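Local coordinates for protein putative pterin-4-alpha-carbinolamine dehydratase (Brucella melitensis, PDB 3JST) that probably catalyses the dehydration of 4a-hydroxytetrahydrobiopterin to dihydrobiopterin, with release of water, at residues D19-V24 with V69-A74. Residues are numbered along the deposited sequence; the frame is centred on the assembly and turned at random.
With EDO (1,2-ethanediol), chain C.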
loop_
_atom_site.group_PDB
_atom_site.type_symbol
_atom_site.label_atom_id
_atom_site.label_comp_id
_atom_site.label_asym_id
_atom_site.label_seq_id
_atom_site.Cartn_x
_atom_site.Cartn_y
_atom_site.Cartn_z
ATOM N N ASP A 19 5.556 -8.879 0.366
ATOM C CA ASP A 19 5.825 -9.423 -0.968
ATOM C C ASP A 19 5.293 -8.498 -2.067
ATOM O O ASP A 19 4.156 -8.041 -2.005
ATOM C CB ASP A 19 5.208 -10.823 -1.115
ATOM C CG ASP A 19 5.516 -11.464 -2.466
ATOM O OD1 ASP A 19 6.695 -11.486 -2.870
ATOM O OD2 ASP A 19 4.569 -11.943 -3.125
ATOM N N GLY A 20 6.139 -8.219 -3.056
ATOM C CA GLY A 20 5.771 -7.389 -4.205
ATOM C C GLY A 20 5.906 -5.888 -4.001
ATOM O O GLY A 20 5.774 -5.127 -4.962
ATOM N N TRP A 21 6.158 -5.450 -2.763
ATOM C CA TRP A 21 6.280 -4.020 -2.465
ATOM C C TRP A 21 7.731 -3.538 -2.562
ATOM O O TRP A 21 8.670 -4.253 -2.175
ATOM C CB TRP A 21 5.704 -3.696 -1.081
ATOM C CG TRP A 21 4.212 -3.829 -1.021
ATOM C CD1 TRP A 21 3.497 -4.973 -0.810
ATOM C CD2 TRP A 21 3.247 -2.779 -1.194
ATOM N NE1 TRP A 21 2.147 -4.701 -0.831
ATOM C CE2 TRP A 21 1.967 -3.362 -1.062
ATOM C CE3 TRP A 21 3.342 -1.403 -1.441
ATOM C CZ2 TRP A 21 0.792 -2.620 -1.176
ATOM C CZ3 TRP A 21 2.174 -0.664 -1.546
ATOM C CH2 TRP A 21 0.911 -1.278 -1.419
ATOM N N GLN A 22 7.900 -2.323 -3.081
ATOM C CA GLN A 22 9.219 -1.705 -3.226
ATOM C C GLN A 22 9.146 -0.233 -2.850
ATOM O O GLN A 22 8.076 0.370 -2.884
ATOM C CB GLN A 22 9.717 -1.831 -4.674
ATOM C CG GLN A 22 9.694 -3.252 -5.242
ATOM C CD GLN A 22 9.987 -3.295 -6.740
ATOM O OE1 GLN A 22 10.396 -2.293 -7.340
ATOM N NE2 GLN A 22 9.767 -4.458 -7.352
ATOM N N LYS A 23 10.289 0.344 -2.499
ATOM C CA LYS A 23 10.375 1.783 -2.290
ATOM C C LYS A 23 10.220 2.475 -3.637
ATOM O O LYS A 23 10.773 2.024 -4.633
ATOM C CB LYS A 23 11.721 2.173 -1.672
ATOM C CG LYS A 23 11.845 3.669 -1.397
ATOM C CD LYS A 23 13.207 4.042 -0.826
ATOM C CE LYS A 23 13.331 5.550 -0.651
ATOM N NZ LYS A 23 13.120 6.273 -1.944
ATOM N N VAL A 24 9.470 3.570 -3.664
ATOM C CA VAL A 24 9.339 4.356 -4.885
ATOM C C VAL A 24 10.649 5.093 -5.129
ATOM O O VAL A 24 11.199 5.722 -4.228
ATOM C CB VAL A 24 8.169 5.350 -4.816
ATOM C CG1 VAL A 24 8.165 6.271 -6.053
ATOM C CG2 VAL A 24 6.857 4.598 -4.701
ATOM N N VAL A 69 -4.073 -2.898 -10.826
ATOM C CA VAL A 69 -4.162 -1.861 -9.803
ATOM C C VAL A 69 -2.762 -1.528 -9.287
ATOM O O VAL A 69 -2.088 -2.392 -8.720
ATOM C CB VAL A 69 -5.046 -2.274 -8.601
ATOM C CG1 VAL A 69 -5.297 -1.066 -7.708
ATOM C CG2 VAL A 69 -6.357 -2.884 -9.074
ATOM N N ASP A 70 -2.327 -0.287 -9.510
ATOM C CA ASP A 70 -1.044 0.193 -9.010
ATOM C C ASP A 70 -1.291 1.032 -7.771
ATOM O O ASP A 70 -2.063 1.984 -7.818
ATOM C CB ASP A 70 -0.333 1.047 -10.065
ATOM C CG ASP A 70 -0.123 0.305 -11.366
ATOM O OD1 ASP A 70 0.182 -0.902 -11.322
ATOM O OD2 ASP A 70 -0.281 0.931 -12.434
ATOM N N VAL A 71 -0.621 0.682 -6.675
ATOM C CA VAL A 71 -0.807 1.355 -5.394
ATOM C C VAL A 71 0.496 1.994 -4.919
ATOM O O VAL A 71 1.551 1.356 -4.952
ATOM C CB VAL A 71 -1.285 0.361 -4.313
ATOM C CG1 VAL A 71 -1.566 1.087 -3.000
ATOM C CG2 VAL A 71 -2.520 -0.399 -4.790
ATOM N N THR A 72 0.406 3.255 -4.494
ATOM C CA THR A 72 1.493 3.953 -3.809
ATOM C C THR A 72 1.004 4.423 -2.437
ATOM O O THR A 72 -0.077 5.015 -2.323
ATOM C CB THR A 72 1.981 5.176 -4.611
ATOM O OG1 THR A 72 2.516 4.741 -5.866
ATOM C CG2 THR A 72 3.057 5.944 -3.846
ATOM N N LEU A 73 1.804 4.162 -1.405
ATOM C CA LEU A 73 1.445 4.502 -0.031
ATOM C C LEU A 73 2.505 5.388 0.615
ATOM O O LEU A 73 3.695 5.078 0.574
ATOM C CB LEU A 73 1.274 3.233 0.807
ATOM C CG LEU A 73 0.247 2.197 0.333
ATOM C CD1 LEU A 73 0.334 0.942 1.197
ATOM C CD2 LEU A 73 -1.169 2.762 0.334
ATOM N N ALA A 74 2.045 6.491 1.200
ATOM C CA ALA A 74 2.852 7.346 2.066
ATOM C C ALA A 74 1.894 8.038 3.035
ATOM O O ALA A 74 0.688 8.085 2.785
ATOM C CB ALA A 74 3.620 8.380 1.248
HETATM C C1 EDO C . -0.029 5.840 -7.804
HETATM O O1 EDO C . -0.101 6.467 -9.089
HETATM C C2 EDO C . -0.157 4.336 -7.955
HETATM O O2 EDO C . 1.143 3.748 -8.030
#
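The indole of Trp21 meets Val71 and Leu73 with the far end of its benzene ring. From CB the side chain leaves with CG anti to the carbonyl carbon (chi1 -69°), which carries the ring over strand 30-35, where it touches Ile30 and Arg32. On the pyrrole side NE1 is hydrogen-bonded to Asn93 OD1 of helix 83-96, a bond that should fix the turn of the indole about its CB-CG bond. Farther out, Trp21 CZ3 lies 3.7 Å from Leu73 CD1, and at the tip Trp21 CH2 approaches the same methyl to 3.5 Å, the two side chains crossing at about a right angle. Val71 CG1 instead lies against the rim of the ring, nearly level with it, 3.8 Å from Trp21 CH2. In this four-stranded antiparallel sheet of the pterin dehydratase fold, 30-35 runs between 22-23 and 68-73, and the tryptophan spans that strand on the side covered by helix 83-96, whose Met92 and Met88 touch Val71 and Leu73, respectively. Thr72 faces the other side of the sheet. Thr72 CG2 touches Val24 CG2 at 4.1 Å, both side chains also touching Thr31, while Thr72 OG1 and O2 of an ethanediol, probably a crystallisation additive, share a hydrogen bond of 2.7 Å.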